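Long-range contacts in sorbitol dehydrogenase (PDB 5ITG), which probably catalyses the NADP(H)-dependent interconversion of D-sorbitol and L-sorbose: residues A16-D20 with E46-E50; C80-L84 with V95-G99; E86-S90 with S359-A365; A122-V126 with F269-P274. All blocks are in the same frame, centred on the assembly; numbering follows the deposited sequence.

In the fold
Three of the contacts, 1, 2 and 4, lie in the Rossmann half of the chain, while contact 3 joins that half to the C-terminal helices. Contacts 1 and 2 are closest, their centres 11 Å apart, and Glu46 OE2 of the first lies 2.9 Å from Gly99 N of the second, probably a hydrogen bond. Contact 4 touches contact 1 through Ile48 CD1 and Pro274 CB, 3.8 Å apart. Strand 82-87 runs through contact 2 and onward into contact 3, their centres 21 Å apart. Contacts 3 and 4 are 34 Å apart between centres, yet both reach the same mixed sheet, the Rossmann scaffold on which this family binds its nicotinamide cofactor; the structure itself is substrate-free.

Contact 1: A16-D20 with E46-E50; sequences APPYD and EQILE
Two connecting loops of the Rossmann half meet where Tyr19, in the loop between strands 14-15 and 26-31, inserts its ring against Glu46 and Leu49 behind helix 41-46. The phenol OH donates to Glu46 OE1; the bond is modelled at 2.4 Å, so its exact length is doubtful. OE1 lies at the ring edge, in its plane, and the carboxylate stands nearly upright to the ring, the two planes 88° apart. Glu46 gets there by a chain bent at chi2 (84°), and its OE2 turns to Gly99 N, so both oxygens of this buried acid are engaged. Leu49 CD2 makes a CH-pi contact over one ring face, 3.9 Å from the centroid. On the opposite face Pro17 CB sits 3.6 Å above the plane, toward the rim, which clamps the ring. With CG between the backbone N and the carbonyl carbon (chi1 53°), the ring reaches across to Leu49 and Glu46. Near the base of the tyrosine side chain, Glu50 CB packs 3.4 Å from Pro18 O, and Pro17 CB comes within 3.7 Å of Glu46 OE2. Pro18 centres an inverse gamma turn, a tight bend that here brings the tyrosine to a helix-to-strand connection of a Rossmann fold.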
loop_
_atom_site.group_PDB
_atom_site.type_symbol
_atom_site.label_atom_id
_atom_site.label_comp_id
_atom_site.label_asym_id
_atom_site.label_seq_id
_atom_site.Cartn_x
_atom_site.Cartn_y
_atom_site.Cartn_z
ATOM N N ALA A 16 -18.381 -18.966 -4.746
ATOM C CA ALA A 16 -17.932 -18.928 -6.129
ATOM C C ALA A 16 -18.225 -17.550 -6.709
ATOM O O ALA A 16 -18.949 -16.756 -6.110
ATOM C CB ALA A 16 -18.647 -20.002 -6.939
ATOM N N PRO A 17 -17.655 -17.242 -7.881
ATOM C CA PRO A 17 -17.909 -15.932 -8.484
ATOM C C PRO A 17 -19.410 -15.682 -8.565
ATOM O O PRO A 17 -20.156 -16.527 -9.045
ATOM C CB PRO A 17 -17.264 -16.066 -9.857
ATOM C CG PRO A 17 -16.093 -16.957 -9.574
ATOM C CD PRO A 17 -16.700 -18.018 -8.689
ATOM N N PRO A 18 -19.872 -14.521 -8.082
ATOM C CA PRO A 18 -21.298 -14.178 -8.107
ATOM C C PRO A 18 -21.787 -13.651 -9.457
ATOM O O PRO A 18 -22.447 -12.612 -9.524
ATOM C CB PRO A 18 -21.407 -13.125 -7.014
ATOM C CG PRO A 18 -20.117 -12.374 -7.181
ATOM C CD PRO A 18 -19.103 -13.502 -7.344
ATOM N N TYR A 19 -21.464 -14.371 -10.526
ATOM C CA TYR A 19 -21.861 -13.977 -11.876
ATOM C C TYR A 19 -21.507 -15.090 -12.855
ATOM O O TYR A 19 -20.734 -15.986 -12.527
ATOM C CB TYR A 19 -21.141 -12.684 -12.272
ATOM C CG TYR A 19 -19.640 -12.764 -12.100
ATOM C CD1 TYR A 19 -18.847 -13.454 -13.017
ATOM C CD2 TYR A 19 -19.017 -12.183 -10.998
ATOM C CE1 TYR A 19 -17.476 -13.564 -12.841
ATOM C CE2 TYR A 19 -17.643 -12.288 -10.810
ATOM C CZ TYR A 19 -16.881 -12.978 -11.736
ATOM O OH TYR A 19 -15.527 -13.080 -11.559
ATOM N N ASP A 20 -22.079 -15.041 -14.054
ATOM C CA ASP A 20 -21.788 -16.056 -15.057
ATOM C C ASP A 20 -20.388 -15.771 -15.592
ATOM O O ASP A 20 -20.176 -14.782 -16.293
ATOM C CB ASP A 20 -22.801 -15.985 -16.201
ATOM C CG ASP A 20 -22.765 -17.218 -17.085
ATOM O OD1 ASP A 20 -21.658 -17.753 -17.319
ATOM O OD2 ASP A 20 -23.843 -17.643 -17.556
ATOM N N GLU A 46 -14.574 -7.861 -8.863
ATOM C CA GLU A 46 -15.344 -9.090 -8.709
ATOM C C GLU A 46 -16.766 -8.798 -8.227
ATOM O O GLU A 46 -17.706 -9.520 -8.567
ATOM C CB GLU A 46 -14.650 -10.013 -7.701
ATOM C CG GLU A 46 -15.341 -11.349 -7.480
ATOM C CD GLU A 46 -14.955 -12.378 -8.522
ATOM O OE1 GLU A 46 -14.571 -11.976 -9.640
ATOM O OE2 GLU A 46 -15.043 -13.589 -8.228
ATOM N N GLN A 47 -16.914 -7.731 -7.446
ATOM C CA GLN A 47 -18.208 -7.356 -6.885
ATOM C C GLN A 47 -19.100 -6.480 -7.761
ATOM O O GLN A 47 -20.233 -6.196 -7.391
ATOM C CB GLN A 47 -17.996 -6.674 -5.537
ATOM C CG GLN A 47 -17.257 -7.541 -4.532
ATOM C CD GLN A 47 -16.812 -6.756 -3.316
ATOM O OE1 GLN A 47 -17.638 -6.281 -2.534
ATOM N NE2 GLN A 47 -15.496 -6.603 -3.158
ATOM N N ILE A 48 -18.601 -6.040 -8.911
ATOM C CA ILE A 48 -19.419 -5.223 -9.805
ATOM C C ILE A 48 -19.584 -5.892 -11.166
ATOM O O ILE A 48 -20.253 -5.362 -12.051
ATOM C CB ILE A 48 -18.815 -3.804 -9.997
ATOM C CG1 ILE A 48 -17.348 -3.894 -10.420
ATOM C CG2 ILE A 48 -18.947 -3.004 -8.708
ATOM C CD1 ILE A 48 -17.136 -4.367 -11.848
ATOM N N LEU A 49 -18.978 -7.065 -11.324
ATOM C CA LEU A 49 -19.044 -7.803 -12.580
ATOM C C LEU A 49 -20.462 -8.309 -12.864
ATOM O O LEU A 49 -20.826 -8.563 -14.014
ATOM C CB LEU A 49 -18.062 -8.974 -12.533
ATOM C CG LEU A 49 -17.049 -9.096 -13.675
ATOM C CD1 LEU A 49 -16.475 -7.736 -14.033
ATOM C CD2 LEU A 49 -15.940 -10.050 -13.255
ATOM N N GLU A 50 -21.256 -8.456 -11.810
ATOM C CA GLU A 50 -22.632 -8.915 -11.953
ATOM C C GLU A 50 -23.505 -7.747 -12.403
ATOM O O GLU A 50 -24.662 -7.931 -12.769
ATOM C CB GLU A 50 -23.147 -9.455 -10.617
ATOM C CG GLU A 50 -23.164 -8.416 -9.510
ATOM C CD GLU A 50 -23.595 -8.994 -8.177
ATOM O OE1 GLU A 50 -24.707 -9.565 -8.112
ATOM O OE2 GLU A 50 -22.823 -8.874 -7.197
#

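Contact 2: C80-L84 with V95-G99; sequences CLYSL and VRVMG
Arg96 O is gripped twice from the opposing strand: Leu84 N donates to it at 2.8 Å with an N-H...O angle of 165°, and the CA-H of Ser83 approaches at 3.2 Å between Ser83 CA and Arg96 O. The return bond, from Arg96 N to Leu84 O, is longer at 3.1 Å. Together they make Leu84 and Arg96 an antiparallel hydrogen-bonded pair, with Ser83 and Val97 the non-hydrogen-bonded pair next to it. Farther along, Met98 N donates to Tyr82 O at 2.8 Å. This is the hairpin of strands 82-87 and 93-106, an antiparallel element in the mixed sheet of the Rossmann half, covered by helix 41-46 on the face carrying Tyr82, Leu84 and Met98. On that face Met98, present as selenomethionine, lays its CB over the Tyr82 ring, 3.8 Å from the centroid, a CH-pi contact. CG follows CB over the CZ-CE2 side of the same face, and the bends at chi2 and chi3 bring CE to 3.4 Å from Tyr82 OH, which is itself hydrogen-bonded to Arg38 O. The ring comes to lie under Met98 CB with Tyr82 CG between its backbone N and carbonyl carbon (chi1 60°). No acceptor is modelled for the buried Tyr82 N. Where the strands part, a water lies 2.6 Å from Cys80 O and 2.7 Å from Met98 O; not every acceptor near this water can be served at once. Val97 CG1, on the face it shares with Ser83, meets Leu81 CB from the loop before the strand, and Ser83 OG is hydrogen-bonded to Asp251 OD2.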
loop_
_atom_site.group_PDB
_atom_site.type_symbol
_atom_site.label_atom_id
_atom_site.label_comp_id
_atom_site.label_asym_id
_atom_site.label_seq_id
_atom_site.Cartn_x
_atom_site.Cartn_y
_atom_site.Cartn_z
ATOM N N CYS A 80 -7.205 -19.330 -14.661
ATOM C CA CYS A 80 -6.925 -18.056 -14.005
ATOM C C CYS A 80 -7.715 -17.840 -12.718
ATOM O O CYS A 80 -7.686 -16.751 -12.141
ATOM C CB CYS A 80 -7.155 -16.895 -14.974
ATOM S SG CYS A 80 -5.863 -16.762 -16.245
ATOM N N LEU A 81 -8.412 -18.881 -12.270
ATOM C CA LEU A 81 -9.191 -18.822 -11.034
ATOM C C LEU A 81 -8.265 -19.069 -9.843
ATOM O O LEU A 81 -7.314 -19.844 -9.940
ATOM C CB LEU A 81 -10.274 -19.904 -11.029
ATOM C CG LEU A 81 -11.409 -19.875 -12.054
ATOM C CD1 LEU A 81 -12.069 -21.248 -12.090
ATOM C CD2 LEU A 81 -12.424 -18.797 -11.699
ATOM N N TYR A 82 -8.544 -18.414 -8.723
ATOM C CA TYR A 82 -7.741 -18.595 -7.516
ATOM C C TYR A 82 -8.608 -18.343 -6.292
ATOM O O TYR A 82 -9.668 -17.720 -6.390
ATOM C CB TYR A 82 -6.531 -17.653 -7.503
ATOM C CG TYR A 82 -6.884 -16.190 -7.548
ATOM C CD1 TYR A 82 -7.133 -15.550 -8.761
ATOM C CD2 TYR A 82 -6.990 -15.444 -6.376
ATOM C CE1 TYR A 82 -7.480 -14.197 -8.808
ATOM C CE2 TYR A 82 -7.337 -14.095 -6.409
ATOM C CZ TYR A 82 -7.580 -13.479 -7.629
ATOM O OH TYR A 82 -7.929 -12.148 -7.668
ATOM N N SER A 83 -8.173 -18.834 -5.139
ATOM C CA SER A 83 -8.957 -18.644 -3.929
ATOM C C SER A 83 -8.406 -17.531 -3.056
ATOM O O SER A 83 -7.197 -17.359 -2.920
ATOM C CB SER A 83 -9.022 -19.934 -3.112
ATOM O OG SER A 83 -7.757 -20.264 -2.578
ATOM N N LEU A 84 -9.317 -16.774 -2.467
ATOM C CA LEU A 84 -8.942 -15.683 -1.594
ATOM C C LEU A 84 -9.603 -15.884 -0.249
ATOM O O LEU A 84 -10.829 -15.876 -0.144
ATOM C CB LEU A 84 -9.381 -14.335 -2.178
ATOM C CG LEU A 84 -9.224 -13.136 -1.229
ATOM C CD1 LEU A 84 -7.769 -13.009 -0.794
ATOM C CD2 LEU A 84 -9.688 -11.857 -1.927
ATOM N N VAL A 95 -13.715 -17.953 2.568
ATOM C CA VAL A 95 -12.943 -18.170 1.350
ATOM C C VAL A 95 -13.823 -18.151 0.108
ATOM O O VAL A 95 -14.971 -18.604 0.131
ATOM C CB VAL A 95 -12.148 -19.503 1.410
ATOM C CG1 VAL A 95 -13.096 -20.683 1.510
ATOM C CG2 VAL A 95 -11.258 -19.628 0.182
ATOM N N ARG A 96 -13.279 -17.608 -0.976
ATOM C CA ARG A 96 -14.015 -17.510 -2.227
ATOM C C ARG A 96 -13.098 -17.719 -3.424
ATOM O O ARG A 96 -11.892 -17.474 -3.349
ATOM C CB ARG A 96 -14.684 -16.137 -2.330
ATOM C CG ARG A 96 -13.703 -14.965 -2.364
ATOM C CD ARG A 96 -14.441 -13.643 -2.292
ATOM N NE ARG A 96 -15.440 -13.539 -3.350
ATOM C CZ ARG A 96 -16.450 -12.675 -3.347
ATOM N NH1 ARG A 96 -16.602 -11.831 -2.334
ATOM N NH2 ARG A 96 -17.308 -12.656 -4.357
ATOM N N VAL A 97 -13.676 -18.191 -4.524
ATOM C CA VAL A 97 -12.924 -18.412 -5.749
ATOM C C VAL A 97 -13.190 -17.193 -6.623
ATOM O O VAL A 97 -14.331 -16.911 -6.986
ATOM C CB VAL A 97 -13.386 -19.702 -6.468
ATOM C CG1 VAL A 97 -12.616 -19.890 -7.766
ATOM C CG2 VAL A 97 -13.174 -20.895 -5.556
HETATM N N MSE A 98 -12.123 -16.472 -6.940
HETATM C CA MSE A 98 -12.188 -15.253 -7.734
HETATM C C MSE A 98 -12.156 -15.512 -9.239
HETATM O O MSE A 98 -11.315 -16.265 -9.721
HETATM C CB MSE A 98 -11.006 -14.362 -7.357
HETATM C CG MSE A 98 -10.905 -14.059 -5.872
HETATM SE SE MSE A 98 -12.001 -12.557 -5.398
HETATM C CE MSE A 98 -10.905 -11.190 -6.218
ATOM N N GLY A 99 -13.049 -14.863 -9.981
ATOM C CA GLY A 99 -13.082 -15.058 -11.420
ATOM C C GLY A 99 -12.814 -13.839 -12.294
ATOM O O GLY A 99 -12.787 -13.957 -13.520
HETATM O O HOH W 1 -9.773 -15.189 -11.716
#

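Contact 3: E86-S90 with S359-A365; sequences ETAPS and SRFSNKA
Direct polar contact rests on Asn363, whose ND2 donates to Thr87 O at 3.0 Å with an angle of 159° at the hydrogen. The acceptor lies within 7° of the amide plane, whereas the donor stands above the plane of the Thr87 carbonyl. With CG anti to the backbone N (chi1 -164°), the amide extends from just past helix 350-361 to the end of strand 82-87. Water-mediated links run alongside. One water donates to Asn363 OD1 at 2.9 Å and, weakly, to Ala88 O; another donates to Pro89 O at 2.7 Å and accepts from Lys364 N at 3.0 Å. Replacing Asn363 by an alanine would probably leave Thr87 O without this donor and the first water without its firmer acceptor. Van der Waals contact comes mainly from Pro89: its CG sits 3.4 Å from Ser359 OG, and its CB packs 3.6 Å from Ser362 OG, a hydroxyl already committed to Ser359 O. Thr87 CG2 meets Ala365 CB at 4.0 Å. Nearby, Arg360 pairs with Glu258 and Asp229. Such a water-lined join of strand end to helix end is a surface seam between the Rossmann half and the helical C-terminal domain of a mannitol dehydrogenase-type enzyme.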
loop_
_atom_site.group_PDB
_atom_site.type_symbol
_atom_site.label_atom_id
_atom_site.label_comp_id
_atom_site.label_asym_id
_atom_site.label_seq_id
_atom_site.Cartn_x
_atom_site.Cartn_y
_atom_site.Cartn_z
ATOM N N GLU A 86 -10.278 -14.484 3.457
ATOM C CA GLU A 86 -10.337 -13.198 4.146
ATOM C C GLU A 86 -10.481 -13.481 5.639
ATOM O O GLU A 86 -11.457 -14.091 6.071
ATOM C CB GLU A 86 -11.525 -12.389 3.632
ATOM C CG GLU A 86 -11.334 -11.909 2.203
ATOM C CD GLU A 86 -12.607 -11.378 1.582
ATOM O OE1 GLU A 86 -13.418 -12.195 1.096
ATOM O OE2 GLU A 86 -12.801 -10.145 1.583
ATOM N N THR A 87 -9.499 -13.044 6.419
ATOM C CA THR A 87 -9.497 -13.291 7.860
ATOM C C THR A 87 -9.739 -12.049 8.711
ATOM O O THR A 87 -9.005 -11.069 8.615
ATOM C CB THR A 87 -8.167 -13.924 8.280
ATOM O OG1 THR A 87 -7.935 -15.096 7.487
ATOM C CG2 THR A 87 -8.197 -14.306 9.754
ATOM N N ALA A 88 -10.761 -12.115 9.562
ATOM C CA ALA A 88 -11.129 -11.001 10.440
ATOM C C ALA A 88 -10.374 -11.069 11.768
ATOM O O ALA A 88 -9.849 -12.112 12.132
ATOM C CB ALA A 88 -12.629 -11.023 10.692
ATOM N N PRO A 89 -10.307 -9.947 12.505
ATOM C CA PRO A 89 -9.601 -9.925 13.793
ATOM C C PRO A 89 -10.217 -10.895 14.807
ATOM O O PRO A 89 -9.568 -11.297 15.778
ATOM C CB PRO A 89 -9.732 -8.469 14.232
ATOM C CG PRO A 89 -9.813 -7.721 12.920
ATOM C CD PRO A 89 -10.762 -8.594 12.136
ATOM N N SER A 90 -11.477 -11.259 14.571
ATOM C CA SER A 90 -12.197 -12.186 15.442
ATOM C C SER A 90 -11.645 -13.595 15.264
ATOM O O SER A 90 -11.958 -14.503 16.041
ATOM C CB SER A 90 -13.689 -12.185 15.097
ATOM O OG SER A 90 -13.898 -12.683 13.782
ATOM N N SER A 359 -8.784 -2.250 15.702
ATOM C CA SER A 359 -9.215 -3.601 15.350
ATOM C C SER A 359 -8.226 -4.315 14.434
ATOM O O SER A 359 -7.925 -5.498 14.623
ATOM C CB SER A 359 -10.590 -3.548 14.679
ATOM O OG SER A 359 -10.985 -4.845 14.249
ATOM N N ARG A 360 -7.718 -3.597 13.439
ATOM C CA ARG A 360 -6.774 -4.174 12.499
ATOM C C ARG A 360 -5.487 -4.600 13.176
ATOM O O ARG A 360 -4.960 -5.679 12.887
ATOM C CB ARG A 360 -6.484 -3.183 11.374
ATOM C CG ARG A 360 -7.698 -2.932 10.494
ATOM C CD ARG A 360 -7.419 -1.881 9.439
ATOM N NE ARG A 360 -6.439 -2.324 8.448
ATOM C CZ ARG A 360 -5.809 -1.497 7.616
ATOM N NH1 ARG A 360 -6.057 -0.192 7.664
ATOM N NH2 ARG A 360 -4.937 -1.970 6.731
ATOM N N PHE A 361 -4.981 -3.761 14.078
ATOM C CA PHE A 361 -3.749 -4.073 14.794
ATOM C C PHE A 361 -3.940 -5.326 15.658
ATOM O O PHE A 361 -2.972 -6.004 15.993
ATOM C CB PHE A 361 -3.314 -2.893 15.688
ATOM C CG PHE A 361 -2.835 -1.669 14.925
ATOM C CD1 PHE A 361 -2.599 -1.716 13.552
ATOM C CD2 PHE A 361 -2.599 -0.471 15.601
ATOM C CE1 PHE A 361 -2.131 -0.582 12.860
ATOM C CE2 PHE A 361 -2.133 0.670 14.922
ATOM C CZ PHE A 361 -1.898 0.610 13.551
ATOM N N SER A 362 -5.186 -5.628 16.021
ATOM C CA SER A 362 -5.477 -6.814 16.832
ATOM C C SER A 362 -5.639 -8.093 15.998
ATOM O O SER A 362 -5.848 -9.174 16.559
ATOM C CB SER A 362 -6.754 -6.607 17.644
ATOM O OG SER A 362 -7.903 -6.787 16.821
ATOM N N ASN A 363 -5.548 -7.982 14.670
ATOM C CA ASN A 363 -5.697 -9.156 13.796
ATOM C C ASN A 363 -4.442 -10.013 13.930
ATOM O O ASN A 363 -3.419 -9.715 13.323
ATOM C CB ASN A 363 -5.875 -8.724 12.328
ATOM C CG ASN A 363 -6.423 -9.841 11.443
ATOM O OD1 ASN A 363 -6.082 -11.014 11.617
ATOM N ND2 ASN A 363 -7.269 -9.475 10.478
ATOM N N LYS A 364 -4.513 -11.078 14.723
ATOM C CA LYS A 364 -3.346 -11.929 14.924
ATOM C C LYS A 364 -2.756 -12.526 13.641
ATOM O O LYS A 364 -1.533 -12.628 13.504
ATOM C CB LYS A 364 -3.668 -13.038 15.941
ATOM C CG LYS A 364 -4.064 -12.491 17.310
ATOM C CD LYS A 364 -4.143 -13.585 18.374
ATOM C CE LYS A 364 -2.757 -14.055 18.817
ATOM N NZ LYS A 364 -2.036 -13.039 19.646
ATOM N N ALA A 365 -3.605 -12.901 12.692
ATOM C CA ALA A 365 -3.107 -13.480 11.443
ATOM C C ALA A 365 -2.251 -12.494 10.640
ATOM O O ALA A 365 -1.371 -12.901 9.885
ATOM C CB ALA A 365 -4.279 -13.962 10.587
HETATM O O HOH W 2 -6.893 -13.342 13.078
HETATM O O HOH W 3 -7.064 -12.352 15.641
#

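Contact 4: A122-V126 with F269-P274; sequences AIRIV and FADGRP
Phe269 meets Ile125 obliquely, its CE2 3.5 Å from Ile125 CD1, where loop 269-274 crosses the start of strand 125-128. Ile125 CG1 is anti to the carbonyl carbon (chi1 -67°), which directs CD1 at the ring. Next, Asp271 N donates to a water at 2.8 Å, and Asp271 OD2 lies 3.6 Å from Arg124 CG, the two side chains crossing at about a right angle. The charged ends do not pair: Arg124 NE and Asp271 OD2 are 5.2 Å apart, and OD1 forms a salt bridge with Lys181 instead. Gly272 follows at phi 85°, where a CB would jam against the Asp271 carbonyl and clash with Arg124 NH1; its O accepts from the same water at 2.6 Å, which also donates to Arg124 O at 2.9 Å. Arg273 lays its CB over a face of the Phe269 ring, its guanidinium paired with Asp267 and Glu277. Pro274 CD closes on Ile125 CD1 at 3.8 Å. Exchanging Arg124 for an alanine would probably leave Asp271 without the methylenes its carboxylate lies against. With no direct hydrogen bond between its segments, the contact relies on apolar packing round Ile125, on the Arg124 methylenes against Asp271, and on one water shared by three backbone groups.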
loop_
_atom_site.group_PDB
_atom_site.type_symbol
_atom_site.label_atom_id
_atom_site.label_comp_id
_atom_site.label_asym_id
_atom_site.label_seq_id
_atom_site.Cartn_x
_atom_site.Cartn_y
_atom_site.Cartn_z
ATOM N N ALA A 122 -12.526 -2.011 -26.137
ATOM C CA ALA A 122 -13.204 -2.458 -24.921
ATOM C C ALA A 122 -12.324 -2.254 -23.691
ATOM O O ALA A 122 -12.827 -2.159 -22.570
ATOM C CB ALA A 122 -13.601 -3.928 -25.044
ATOM N N ILE A 123 -11.012 -2.206 -23.901
ATOM C CA ILE A 123 -10.073 -1.980 -22.806
ATOM C C ILE A 123 -10.055 -0.474 -22.562
ATOM O O ILE A 123 -9.513 0.289 -23.361
ATOM C CB ILE A 123 -8.665 -2.481 -23.170
ATOM C CG1 ILE A 123 -8.669 -4.011 -23.216
ATOM C CG2 ILE A 123 -7.641 -1.956 -22.179
ATOM C CD1 ILE A 123 -9.198 -4.669 -21.946
ATOM N N ARG A 124 -10.669 -0.056 -21.463
ATOM C CA ARG A 124 -10.769 1.361 -21.135
ATOM C C ARG A 124 -9.927 1.799 -19.937
ATOM O O ARG A 124 -9.811 2.992 -19.639
ATOM C CB ARG A 124 -12.240 1.701 -20.917
ATOM C CG ARG A 124 -13.086 1.464 -22.162
ATOM C CD ARG A 124 -14.562 1.712 -21.905
ATOM N NE ARG A 124 -15.253 0.534 -21.394
ATOM C CZ ARG A 124 -16.492 0.551 -20.910
ATOM N NH1 ARG A 124 -17.176 1.689 -20.864
ATOM N NH2 ARG A 124 -17.050 -0.571 -20.479
ATOM N N ILE A 125 -9.340 0.828 -19.249
ATOM C CA ILE A 125 -8.489 1.111 -18.104
ATOM C C ILE A 125 -7.267 0.211 -18.111
ATOM O O ILE A 125 -7.366 -0.987 -18.361
ATOM C CB ILE A 125 -9.216 0.872 -16.761
ATOM C CG1 ILE A 125 -10.338 1.901 -16.576
ATOM C CG2 ILE A 125 -8.213 0.973 -15.605
ATOM C CD1 ILE A 125 -11.224 1.608 -15.376
ATOM N N VAL A 126 -6.116 0.801 -17.835
ATOM C CA VAL A 126 -4.874 0.056 -17.743
ATOM C C VAL A 126 -4.361 0.287 -16.321
ATOM O O VAL A 126 -3.907 1.380 -15.992
ATOM C CB VAL A 126 -3.832 0.565 -18.766
ATOM C CG1 VAL A 126 -2.514 -0.165 -18.565
ATOM C CG2 VAL A 126 -4.349 0.345 -20.183
ATOM N N PHE A 269 -11.680 9.541 -15.191
ATOM C CA PHE A 269 -11.501 8.482 -16.170
ATOM C C PHE A 269 -11.674 8.999 -17.596
ATOM O O PHE A 269 -12.569 9.794 -17.880
ATOM C CB PHE A 269 -12.457 7.328 -15.857
ATOM C CG PHE A 269 -12.058 6.547 -14.629
ATOM C CD1 PHE A 269 -12.197 7.105 -13.359
ATOM C CD2 PHE A 269 -11.432 5.307 -14.748
ATOM C CE1 PHE A 269 -11.707 6.438 -12.226
ATOM C CE2 PHE A 269 -10.942 4.638 -13.626
ATOM C CZ PHE A 269 -11.078 5.205 -12.365
ATOM N N ALA A 270 -10.788 8.554 -18.478
ATOM C CA ALA A 270 -10.787 8.986 -19.872
ATOM C C ALA A 270 -11.917 8.419 -20.715
ATOM O O ALA A 270 -12.459 9.109 -21.583
ATOM C CB ALA A 270 -9.446 8.639 -20.517
ATOM N N ASP A 271 -12.277 7.168 -20.470
ATOM C CA ASP A 271 -13.315 6.542 -21.263
ATOM C C ASP A 271 -14.172 5.557 -20.479
ATOM O O ASP A 271 -14.267 4.383 -20.837
ATOM C CB ASP A 271 -12.664 5.852 -22.467
ATOM C CG ASP A 271 -13.672 5.376 -23.488
ATOM O OD1 ASP A 271 -14.766 5.975 -23.565
ATOM O OD2 ASP A 271 -13.359 4.417 -24.223
ATOM N N GLY A 272 -14.794 6.045 -19.405
ATOM C CA GLY A 272 -15.655 5.198 -18.600
ATOM C C GLY A 272 -14.954 4.379 -17.532
ATOM O O GLY A 272 -13.731 4.221 -17.542
ATOM N N ARG A 273 -15.747 3.850 -16.607
ATOM C CA ARG A 273 -15.230 3.039 -15.511
ATOM C C ARG A 273 -16.338 2.180 -14.926
ATOM O O ARG A 273 -17.524 2.466 -15.113
ATOM C CB ARG A 273 -14.682 3.931 -14.397
ATOM C CG ARG A 273 -15.754 4.773 -13.699
ATOM C CD ARG A 273 -15.232 5.346 -12.388
ATOM N NE ARG A 273 -16.138 6.311 -11.755
ATOM C CZ ARG A 273 -17.254 5.995 -11.103
ATOM N NH1 ARG A 273 -17.631 4.727 -10.985
ATOM N NH2 ARG A 273 -17.986 6.958 -10.547
ATOM N N PRO A 274 -15.965 1.109 -14.212
ATOM C CA PRO A 274 -16.954 0.221 -13.596
ATOM C C PRO A 274 -17.685 0.997 -12.497
ATOM O O PRO A 274 -17.207 2.040 -12.046
ATOM C CB PRO A 274 -16.101 -0.899 -13.004
ATOM C CG PRO A 274 -14.844 -0.872 -13.822
ATOM C CD PRO A 274 -14.600 0.588 -14.035
HETATM O O HOH W 4 -11.541 5.084 -18.672
#